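Local coordinates for cadherin-related family member 2 (Mus musculus, PDB 5CYX), which probably forms calcium-dependent heterophilic complexes with CDHR5 on adjacent microvilli and so controls the packing of microvilli at the apical membrane of epithelial cells, at residues D131-T134 against G135-L139; S262-T265 against R266-W269; T171-Y174 against N175-S178; T80-G83 against L84-R87; N306-I309 against Y310-A314. One frame throughout, in Å; residues are numbered along the deposited sequence.

Interaction 1: D131-T134 against G135-L139. With CA (calcium ion), chain D; CA (calcium ion), chain C.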
# COMPACT_ATOMS: atom_id res chain seq x y z
N ASP A 131 -12.40 -18.45 -1.20
CA ASP A 131 -13.84 -18.61 -1.09
C ASP A 131 -14.28 -19.23 -2.40
O ASP A 131 -14.06 -18.65 -3.45
CB ASP A 131 -14.50 -17.24 -0.89
CG ASP A 131 -16.01 -17.33 -0.68
OD1 ASP A 131 -16.74 -18.00 -1.42
OD2 ASP A 131 -16.52 -16.62 0.22
N LYS A 132 -14.92 -20.38 -2.30
CA LYS A 132 -15.27 -21.16 -3.51
C LYS A 132 -16.36 -20.59 -4.39
O LYS A 132 -16.53 -21.07 -5.50
CB LYS A 132 -15.64 -22.58 -3.11
CG LYS A 132 -14.44 -23.30 -2.51
CD LYS A 132 -14.24 -24.65 -3.16
CE LYS A 132 -15.25 -25.68 -2.63
NZ LYS A 132 -15.60 -26.71 -3.67
N ASP A 133 -17.11 -19.58 -3.93
CA ASP A 133 -18.15 -19.03 -4.77
C ASP A 133 -17.47 -18.23 -5.90
O ASP A 133 -16.26 -18.00 -5.88
CB ASP A 133 -19.15 -18.17 -3.97
CG ASP A 133 -19.79 -18.98 -2.82
OD1 ASP A 133 -20.24 -20.13 -3.07
OD2 ASP A 133 -19.71 -18.47 -1.71
N THR A 134 -18.28 -17.82 -6.88
CA THR A 134 -17.82 -17.10 -8.06
C THR A 134 -18.43 -15.68 -8.06
O THR A 134 -19.52 -15.48 -7.55
CB THR A 134 -18.32 -17.86 -9.30
OG1 THR A 134 -17.71 -19.17 -9.35
CG2 THR A 134 -17.95 -17.09 -10.64
N GLY A 135 -17.76 -14.70 -8.66
CA GLY A 135 -18.25 -13.34 -8.62
C GLY A 135 -17.97 -12.72 -7.26
O GLY A 135 -17.05 -13.15 -6.53
N THR A 136 -18.70 -11.65 -6.92
CA THR A 136 -18.41 -10.92 -5.69
C THR A 136 -18.61 -11.85 -4.50
O THR A 136 -18.03 -11.63 -3.46
CB THR A 136 -19.26 -9.65 -5.51
OG1 THR A 136 -20.63 -10.03 -5.50
CG2 THR A 136 -19.02 -8.67 -6.74
N ALA A 137 -19.45 -12.85 -4.65
CA ALA A 137 -19.60 -13.85 -3.59
C ALA A 137 -18.33 -14.62 -3.32
O ALA A 137 -18.21 -15.33 -2.28
CB ALA A 137 -20.69 -14.82 -3.96
N GLY A 138 -17.40 -14.61 -4.30
CA GLY A 138 -16.12 -15.26 -4.16
C GLY A 138 -14.93 -14.37 -3.90
O GLY A 138 -13.83 -14.84 -3.74
N LEU A 139 -15.15 -13.07 -3.84
CA LEU A 139 -14.09 -12.08 -3.89
C LEU A 139 -13.79 -11.67 -2.44
O LEU A 139 -14.64 -10.99 -1.76
CB LEU A 139 -14.59 -10.87 -4.68
CG LEU A 139 -13.56 -9.79 -5.01
CD1 LEU A 139 -12.39 -10.41 -5.80
CD2 LEU A 139 -14.21 -8.69 -5.83
CA CA D . -18.73 -16.74 -0.49
CA CA C . -22.01 -21.01 -4.36
O HOH W 1 -11.48 -16.77 -3.42
O HOH W 2 -13.34 -16.76 -5.62
O HOH W 3 -21.35 -13.25 -6.57

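Interaction 2: S262-T265 against R266-W269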
# COMPACT_ATOMS: atom_id res chain seq x y z
N SER A 262 37.86 9.81 29.82
CA SER A 262 37.92 10.65 28.63
C SER A 262 38.48 12.04 28.93
O SER A 262 38.86 12.77 28.01
CB SER A 262 36.52 10.75 28.00
OG SER A 262 35.49 10.71 28.98
N ASN A 263 38.50 12.42 30.22
CA ASN A 263 38.93 13.74 30.64
C ASN A 263 39.04 13.85 32.15
O ASN A 263 38.32 13.16 32.87
CB ASN A 263 37.93 14.79 30.17
CG ASN A 263 38.62 16.01 29.64
OD1 ASN A 263 39.52 16.55 30.27
ND2 ASN A 263 38.22 16.44 28.45
N SER A 264 39.90 14.76 32.62
CA SER A 264 39.91 15.13 34.04
C SER A 264 40.64 16.44 34.39
O SER A 264 41.38 17.02 33.59
CB SER A 264 40.55 14.01 34.87
OG SER A 264 41.95 14.11 34.89
N THR A 265 40.41 16.88 35.62
CA THR A 265 41.32 17.78 36.31
C THR A 265 42.34 16.82 36.95
O THR A 265 41.94 15.87 37.62
CB THR A 265 40.58 18.62 37.36
OG1 THR A 265 40.14 17.79 38.44
CG2 THR A 265 39.34 19.30 36.73
N ARG A 266 43.64 17.03 36.70
CA ARG A 266 44.73 16.07 37.03
C ARG A 266 44.78 14.82 36.13
O ARG A 266 44.60 13.69 36.61
CB ARG A 266 44.76 15.66 38.52
CG ARG A 266 44.60 16.80 39.51
CD ARG A 266 45.72 17.81 39.42
NE ARG A 266 45.31 19.12 39.92
CZ ARG A 266 46.14 20.09 40.29
NH1 ARG A 266 45.64 21.24 40.74
NH2 ARG A 266 47.47 19.93 40.24
N PRO A 267 45.05 15.03 34.82
CA PRO A 267 45.32 13.90 33.94
C PRO A 267 46.35 12.95 34.54
O PRO A 267 47.32 13.40 35.16
CB PRO A 267 45.86 14.56 32.68
CG PRO A 267 45.25 15.93 32.66
CD PRO A 267 45.03 16.32 34.09
N GLY A 268 46.12 11.64 34.39
CA GLY A 268 47.01 10.63 34.91
C GLY A 268 46.71 10.13 36.31
O GLY A 268 47.11 9.02 36.65
N TRP A 269 46.05 10.92 37.17
CA TRP A 269 45.93 10.49 38.57
C TRP A 269 45.04 9.27 38.72
O TRP A 269 45.33 8.40 39.55
CB TRP A 269 45.44 11.61 39.47
CG TRP A 269 46.49 12.61 39.81
CD1 TRP A 269 47.66 12.86 39.14
CD2 TRP A 269 46.43 13.53 40.89
NE1 TRP A 269 48.34 13.87 39.77
CE2 TRP A 269 47.61 14.31 40.84
CE3 TRP A 269 45.50 13.77 41.92
CZ2 TRP A 269 47.89 15.32 41.78
CZ3 TRP A 269 45.78 14.79 42.86
CH2 TRP A 269 46.97 15.54 42.78

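Interaction 3: T171-Y174 against N175-S178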
# COMPACT_ATOMS: atom_id res chain seq x y z
N THR A 171 6.42 3.14 13.11
CA THR A 171 7.75 2.62 13.40
C THR A 171 7.64 1.75 14.64
O THR A 171 6.82 2.01 15.55
CB THR A 171 8.72 3.74 13.78
OG1 THR A 171 8.07 4.52 14.79
CG2 THR A 171 9.05 4.67 12.61
N LEU A 172 8.46 0.73 14.69
CA LEU A 172 8.43 -0.21 15.81
C LEU A 172 9.40 0.23 16.89
O LEU A 172 10.33 0.94 16.61
CB LEU A 172 8.86 -1.61 15.32
CG LEU A 172 8.04 -2.24 14.20
CD1 LEU A 172 8.67 -3.42 13.49
CD2 LEU A 172 6.71 -2.66 14.74
N SER A 173 9.25 -0.28 18.12
CA SER A 173 10.32 -0.20 19.14
C SER A 173 10.20 -1.31 20.17
O SER A 173 9.24 -1.30 20.95
CB SER A 173 10.31 1.16 19.88
OG SER A 173 11.38 1.17 20.85
N TYR A 174 11.14 -2.25 20.14
CA TYR A 174 11.20 -3.31 21.13
C TYR A 174 11.13 -2.77 22.57
O TYR A 174 10.42 -3.29 23.37
CB TYR A 174 12.46 -4.19 20.93
CG TYR A 174 12.68 -5.27 21.99
CD1 TYR A 174 13.20 -4.97 23.23
CD2 TYR A 174 12.39 -6.62 21.73
CE1 TYR A 174 13.39 -5.99 24.21
CE2 TYR A 174 12.56 -7.62 22.69
CZ TYR A 174 13.08 -7.30 23.92
OH TYR A 174 13.29 -8.30 24.88
N ASN A 175 11.92 -1.76 22.87
CA ASN A 175 12.06 -1.17 24.20
C ASN A 175 11.05 -0.08 24.59
O ASN A 175 10.74 0.08 25.74
CB ASN A 175 13.46 -0.58 24.31
CG ASN A 175 14.53 -1.65 24.21
OD1 ASN A 175 15.13 -1.90 23.12
ND2 ASN A 175 14.68 -2.35 25.28
N ASN A 176 10.58 0.69 23.63
CA ASN A 176 9.65 1.78 23.95
C ASN A 176 8.20 1.59 23.53
O ASN A 176 7.36 2.40 23.94
CB ASN A 176 10.20 3.07 23.38
CG ASN A 176 11.58 3.36 23.91
OD1 ASN A 176 12.56 3.51 23.15
ND2 ASN A 176 11.68 3.41 25.24
N LYS A 177 7.89 0.56 22.75
CA LYS A 177 6.51 0.27 22.36
C LYS A 177 6.12 -1.11 22.87
O LYS A 177 5.37 -1.22 23.84
CB LYS A 177 6.31 0.43 20.83
CG LYS A 177 6.33 1.89 20.39
CD LYS A 177 6.31 2.05 18.87
CE LYS A 177 6.02 3.51 18.47
NZ LYS A 177 5.61 3.67 17.04
N SER A 178 6.64 -2.15 22.23
CA SER A 178 6.31 -3.50 22.60
C SER A 178 7.23 -4.46 21.85
O SER A 178 7.53 -4.24 20.68
CB SER A 178 4.85 -3.82 22.25
OG SER A 178 4.53 -5.16 22.61
O HOH W 4 7.19 -2.29 18.68
O HOH W 5 13.58 2.32 20.78

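Interaction 4: T80-G83 against L84-R87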
# COMPACT_ATOMS: atom_id res chain seq x y z
N THR A 80 -43.57 -37.18 -22.27
CA THR A 80 -45.03 -37.13 -22.16
C THR A 80 -45.57 -38.35 -22.87
O THR A 80 -45.02 -38.75 -23.90
CB THR A 80 -45.65 -35.93 -22.92
OG1 THR A 80 -45.02 -35.86 -24.21
CG2 THR A 80 -45.54 -34.60 -22.15
N SER A 81 -46.65 -38.90 -22.35
CA SER A 81 -47.29 -40.07 -22.92
C SER A 81 -48.80 -39.89 -22.93
O SER A 81 -49.39 -39.44 -21.95
CB SER A 81 -46.94 -41.33 -22.12
OG SER A 81 -47.66 -42.44 -22.63
N ASP A 82 -49.40 -40.29 -24.05
CA ASP A 82 -50.86 -40.33 -24.23
C ASP A 82 -51.42 -41.76 -24.13
O ASP A 82 -52.56 -41.98 -24.52
CB ASP A 82 -51.24 -39.71 -25.61
CG ASP A 82 -50.61 -40.46 -26.81
OD1 ASP A 82 -49.93 -41.50 -26.61
OD2 ASP A 82 -50.79 -39.99 -27.96
N GLY A 83 -50.61 -42.72 -23.66
CA GLY A 83 -50.97 -44.14 -23.69
C GLY A 83 -50.40 -44.87 -24.91
O GLY A 83 -49.89 -45.97 -24.79
N LEU A 84 -50.47 -44.23 -26.07
CA LEU A 84 -50.14 -44.84 -27.35
C LEU A 84 -48.65 -44.63 -27.65
O LEU A 84 -47.92 -45.60 -27.88
CB LEU A 84 -51.04 -44.24 -28.45
CG LEU A 84 -52.53 -44.01 -28.08
CD1 LEU A 84 -53.29 -43.30 -29.21
CD2 LEU A 84 -53.22 -45.31 -27.68
N ASN A 85 -48.20 -43.37 -27.62
CA ASN A 85 -46.80 -42.97 -27.88
C ASN A 85 -46.19 -42.07 -26.80
O ASN A 85 -46.88 -41.23 -26.22
CB ASN A 85 -46.72 -42.24 -29.22
CG ASN A 85 -47.42 -42.99 -30.33
OD1 ASN A 85 -48.52 -42.63 -30.74
ND2 ASN A 85 -46.81 -44.09 -30.77
N ILE A 86 -44.89 -42.26 -26.56
CA ILE A 86 -44.11 -41.41 -25.66
C ILE A 86 -43.23 -40.48 -26.49
O ILE A 86 -42.38 -40.93 -27.24
CB ILE A 86 -43.22 -42.24 -24.69
CG1 ILE A 86 -44.05 -43.35 -24.04
CG2 ILE A 86 -42.60 -41.34 -23.63
CD1 ILE A 86 -43.40 -44.05 -22.88
N ARG A 87 -43.44 -39.18 -26.34
CA ARG A 87 -42.58 -38.17 -26.94
C ARG A 87 -41.65 -37.61 -25.87
O ARG A 87 -42.10 -37.29 -24.77
CB ARG A 87 -43.42 -37.06 -27.56
CG ARG A 87 -44.23 -37.50 -28.78
CD ARG A 87 -45.23 -36.42 -29.18
NE ARG A 87 -44.56 -35.13 -29.41
CZ ARG A 87 -45.17 -33.95 -29.62
NH1 ARG A 87 -44.43 -32.87 -29.78
NH2 ARG A 87 -46.50 -33.84 -29.65

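Interaction 5: N306-I309 against Y310-A314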
# COMPACT_ATOMS: atom_id res chain seq x y z
N ASN A 306 29.95 -3.65 20.74
CA ASN A 306 29.59 -3.71 19.34
C ASN A 306 29.07 -2.37 18.84
O ASN A 306 28.52 -1.57 19.61
CB ASN A 306 28.54 -4.80 19.12
CG ASN A 306 29.07 -6.17 19.52
OD1 ASN A 306 28.87 -6.64 20.64
ND2 ASN A 306 29.83 -6.77 18.64
N LEU A 307 29.25 -2.15 17.54
CA LEU A 307 28.81 -0.92 16.89
C LEU A 307 27.31 -0.98 16.75
O LEU A 307 26.73 -2.05 16.66
CB LEU A 307 29.47 -0.75 15.51
CG LEU A 307 31.01 -0.69 15.48
CD1 LEU A 307 31.50 -0.58 14.05
CD2 LEU A 307 31.57 0.44 16.33
N ASN A 308 26.69 0.18 16.71
CA ASN A 308 25.26 0.27 16.51
C ASN A 308 24.89 -0.03 15.06
O ASN A 308 25.77 -0.29 14.24
CB ASN A 308 24.72 1.61 17.05
CG ASN A 308 25.15 2.85 16.23
OD1 ASN A 308 25.58 2.78 15.08
ND2 ASN A 308 24.98 4.00 16.85
N ILE A 309 23.60 -0.05 14.76
CA ILE A 309 23.11 -0.31 13.40
C ILE A 309 23.66 0.62 12.31
O ILE A 309 23.68 0.24 11.16
CB ILE A 309 21.56 -0.25 13.30
CG1 ILE A 309 20.99 1.11 13.74
CG2 ILE A 309 20.93 -1.36 14.13
CD1 ILE A 309 19.52 1.25 13.43
N TYR A 310 24.08 1.82 12.69
CA TYR A 310 24.66 2.78 11.74
C TYR A 310 26.18 2.64 11.63
O TYR A 310 26.80 3.50 11.01
CB TYR A 310 24.34 4.21 12.16
CG TYR A 310 22.88 4.49 12.46
CD1 TYR A 310 21.87 4.14 11.57
CD2 TYR A 310 22.52 5.15 13.65
CE1 TYR A 310 20.53 4.40 11.86
CE2 TYR A 310 21.20 5.43 13.94
CZ TYR A 310 20.21 5.06 13.05
OH TYR A 310 18.90 5.35 13.37
N GLY A 311 26.77 1.61 12.22
CA GLY A 311 28.21 1.41 12.18
C GLY A 311 29.02 2.37 13.03
O GLY A 311 30.19 2.60 12.74
N GLN A 312 28.43 2.90 14.10
CA GLN A 312 29.14 3.80 15.00
C GLN A 312 29.14 3.30 16.43
O GLN A 312 28.39 2.40 16.79
CB GLN A 312 28.49 5.18 14.98
CG GLN A 312 28.35 5.81 13.61
CD GLN A 312 27.36 6.96 13.61
OE1 GLN A 312 27.73 8.10 13.36
NE2 GLN A 312 26.09 6.66 13.92
N GLU A 313 29.96 3.95 17.25
CA GLU A 313 30.03 3.68 18.68
C GLU A 313 28.81 4.18 19.44
O GLU A 313 28.35 5.28 19.21
CB GLU A 313 31.28 4.31 19.30
CG GLU A 313 32.55 3.77 18.70
CD GLU A 313 33.77 4.12 19.50
OE1 GLU A 313 33.76 5.16 20.18
OE2 GLU A 313 34.73 3.33 19.45
N ALA A 314 28.30 3.32 20.32
CA ALA A 314 27.20 3.62 21.21
C ALA A 314 27.86 3.91 22.54
O ALA A 314 28.42 3.00 23.17
CB ALA A 314 26.27 2.42 21.31
O HOH W 6 29.71 0.97 20.47

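Interaction 1: D131-T134 against G135-L139
D131 and D133 converge with the backbone carbonyl of A137 on one calcium ion, which does the joining that direct bonds do not. D131 chelates this ion with both carboxylate oxygens, OD1 at 2.5 Å and OD2 at 2.3 Å, while A137 O supplies a main-chain ligand 2.3 Å from the calcium. D133 divides its carboxylate between two metals: OD2 binds the same ion, and OD1 sits 2.4 Å from a second calcium. The two aspartates form the DXD calcium motif of the second cadherin repeat, facing the linker from the first, and N99, N101 and D189 complete the shell of the shared ion. Both metals probably offset the mutual repulsion of so many oxygens. One step outward, D131 OD1 also accepts D133 N at 3.0 Å through its anti lone pair, an Asx turn that holds the carboxylate in a fixed rotation. D131 CG stands anti to its own backbone nitrogen (chi1 -176°), carrying the group towards A137. Behind the ligands, G138 CA lies 3.2 Å from D133 O in a CA-H...O contact. One water links D131 N to G138 O; another accepts from A137 N and donates to T134 O.

Interaction 2: S262-T265 against R266-W269
S264 and P267 approach to 5.5 Å between their CA atoms because the chain leaves strand 257-264, passes T265 and folds into a type II beta turn from R266 to W269. The closing bond of that turn runs from W269 N to R266 O at 3.2 Å. P267 and G268 hold its two central positions, the classic pairing for this turn type: at G268 the positive phi (91°) would jam a CB against the carbonyl oxygen of P267. R266, just before them, also takes a positive phi (72°), which swings the chain sharply off the strand direction.

The side chain of S264 turns in towards the bend. Its OG lies between the backbone N and the carbonyl carbon (chi1 84°) and rests against the peptide joining R266 to P267, 3.2 Å from R266 C. P267 N carries no hydrogen to offer it, so with that atom the meeting is packing alone. The proline ring comes in by its CD, 3.7 Å from S264 O. Further round, R266 places its CB over one face of the W269 indole, 3.6 Å above the plane and displaced towards the rim, while its NH1 forms a salt bridge with E292.

Within the third cadherin repeat the turn links two sheets, running from strand 257-264 at the edge of one to strand 270-272 at the edge of the other. S262 and N263 make a classic beta bulge opposite Q299, T265 OG1 bonds to Q297 N, and W269 packs on V296 of strand 295-304.

Interaction 3: T171-Y174 against N175-S178
S173 is the pivot round which N176, K177 and S178 are wrapped, and it works through both of its oxygens. Its carbonyl takes two backbone donors from opposite faces of the C=O plane: K177 N at 2.9 Å from S173 O, and S178 N at 3.0 Å from the same atom. Its hydroxyl, set anti to the main-chain nitrogen by a chi1 of -180°, reaches forward to accept N176 N at 2.9 Å from OG with an angle of 153°. A serine at a helix N-cap accepts the amide three residues on in the same way, although no regular helix follows here. A water bridges S173 OG and N176 OD1, and a second water joins S173 N to S178 O.

K177 doubles back along the same turn. Extended beyond CG, it brings CD to 3.4 Å from T171 O and ends with NZ 2.5 Å from that oxygen, a short bond tilted 18° from the carbonyl plane; T171 OG1 is a weak second acceptor. With a methionine here, T171 O would probably be left without its ammonium donor and the start of the turn would be less firmly tied to its end.

Y174, the third main contributor, has CG of N175 at the edge of its ring, in plane; its side chain also touches A179 and D214, and its N donates to OE1 of E116. Because E116 and D214 are calcium ligands, this loop of the second cadherin repeat forms part of the second shell of the site facing the third. The chemistry is thus mostly main-chain recognition: two carbonyls and one hydroxyl gather the amides and the lysine of a single turn.

Interaction 4: T80-G83 against L84-R87
T80 and R87 form the last hydrogen-bonded antiparallel pair before the hairpin of strands 73-81 and 86-96 turns, at one end of the first cadherin repeat. Their backbones bond in both directions, T80 N to R87 O at 2.9 Å and R87 N to T80 O at 2.9 Å. The next pair, S81 with I86, is non-hydrogen-bonded; CA-H...O contacts accompany it, S81 CA lying 3.5 Å from N85 O. Beyond it, D82 N reaches N85 O in a weak bond.

Side-chain oxygens then collect the amides of the loop. D82 CG sits between its backbone N and carbonyl carbon (chi1 60°), which folds the carboxylate over the turn; OD1 accepts N85 N at 2.7 Å on its syn lone pair, nearly straight at 166°, and also takes L84 N at 2.8 Å from OD1, arriving 42° above the carboxylate plane. S81 OG receives G83 N at 3.1 Å, an ST turn. With a valine at this serine, G83 N would probably be left without its acceptor, and the loop would be freer to shift.

Apolar contact is slight. On the face shared by S81 and I86, S81 CB lies 4.0 Å from I86 CG1; on the face of T80 and R87 the two side chains run side by side, and T80 OG1 bonds to S6 OG of the third subunit. Strand 40-44 flanks the hairpin through T40 and Y41. What shapes this tip is chiefly polar: two short side chains, an aspartate and a serine, accept three amides that the strand pairing does not use.

Interaction 5: N306-I309 against Y310-A314
I309 lies over the Y310 ring, its CG1 3.8 Å from the ring centroid and only 13° off the normal, a CH-pi contact on one face. Its CD1 follows the ring outward and meets CE1 of Y310 at 3.7 Å. These two residues are the central pair of a type I beta turn from N308 to G311, in the loop joining strands 295-304 and 315-324 of the third cadherin repeat. The other flat groups, the amides of N308 and Q312, are turned well away from parallel. N308 CG lies between the backbone N and the carbonyl carbon (chi1 70°), folding its OD1 back over the turn. There OD1 accepts Q312 N at 3.0 Å, from 50° above the plane of the side-chain carbonyl, and Y310 N more weakly. Main-chain bonds close the loop around this oxygen: G311 N to N308 O at 2.9 Å, and N308 N to Q312 O at 2.8 Å. L307 runs alongside, CD1 touching G311 O at 3.7 Å. I309 also packs on T117, P216 and D217, which ties the loop to the calcium-binding linker from the second repeat. Further back, a water accepts A314 N at 2.7 Å and donates to N306 O.

Along the chain the contacts run interaction 4, 1, 3, 2, 5, through three cadherin repeats set end to end. Interaction 4 lies in the first repeat, its centre about 45 Å from that of interaction 1, which holds calcium between repeats one and two. Interaction 3 belongs to the second repeat with interaction 1, about 39 Å away centre to centre, yet lies nearer interaction 5 (about 19 Å): these two loops approach the second calcium-bearing junction from either repeat. Interactions 4 and 5 lie in corresponding loops, each between the last two strands of its repeat. The centres of interactions 2 and 4 are about 121 Å apart, a measure of the elongated, calcium-jointed rod, consistent with a molecule that reaches between microvilli.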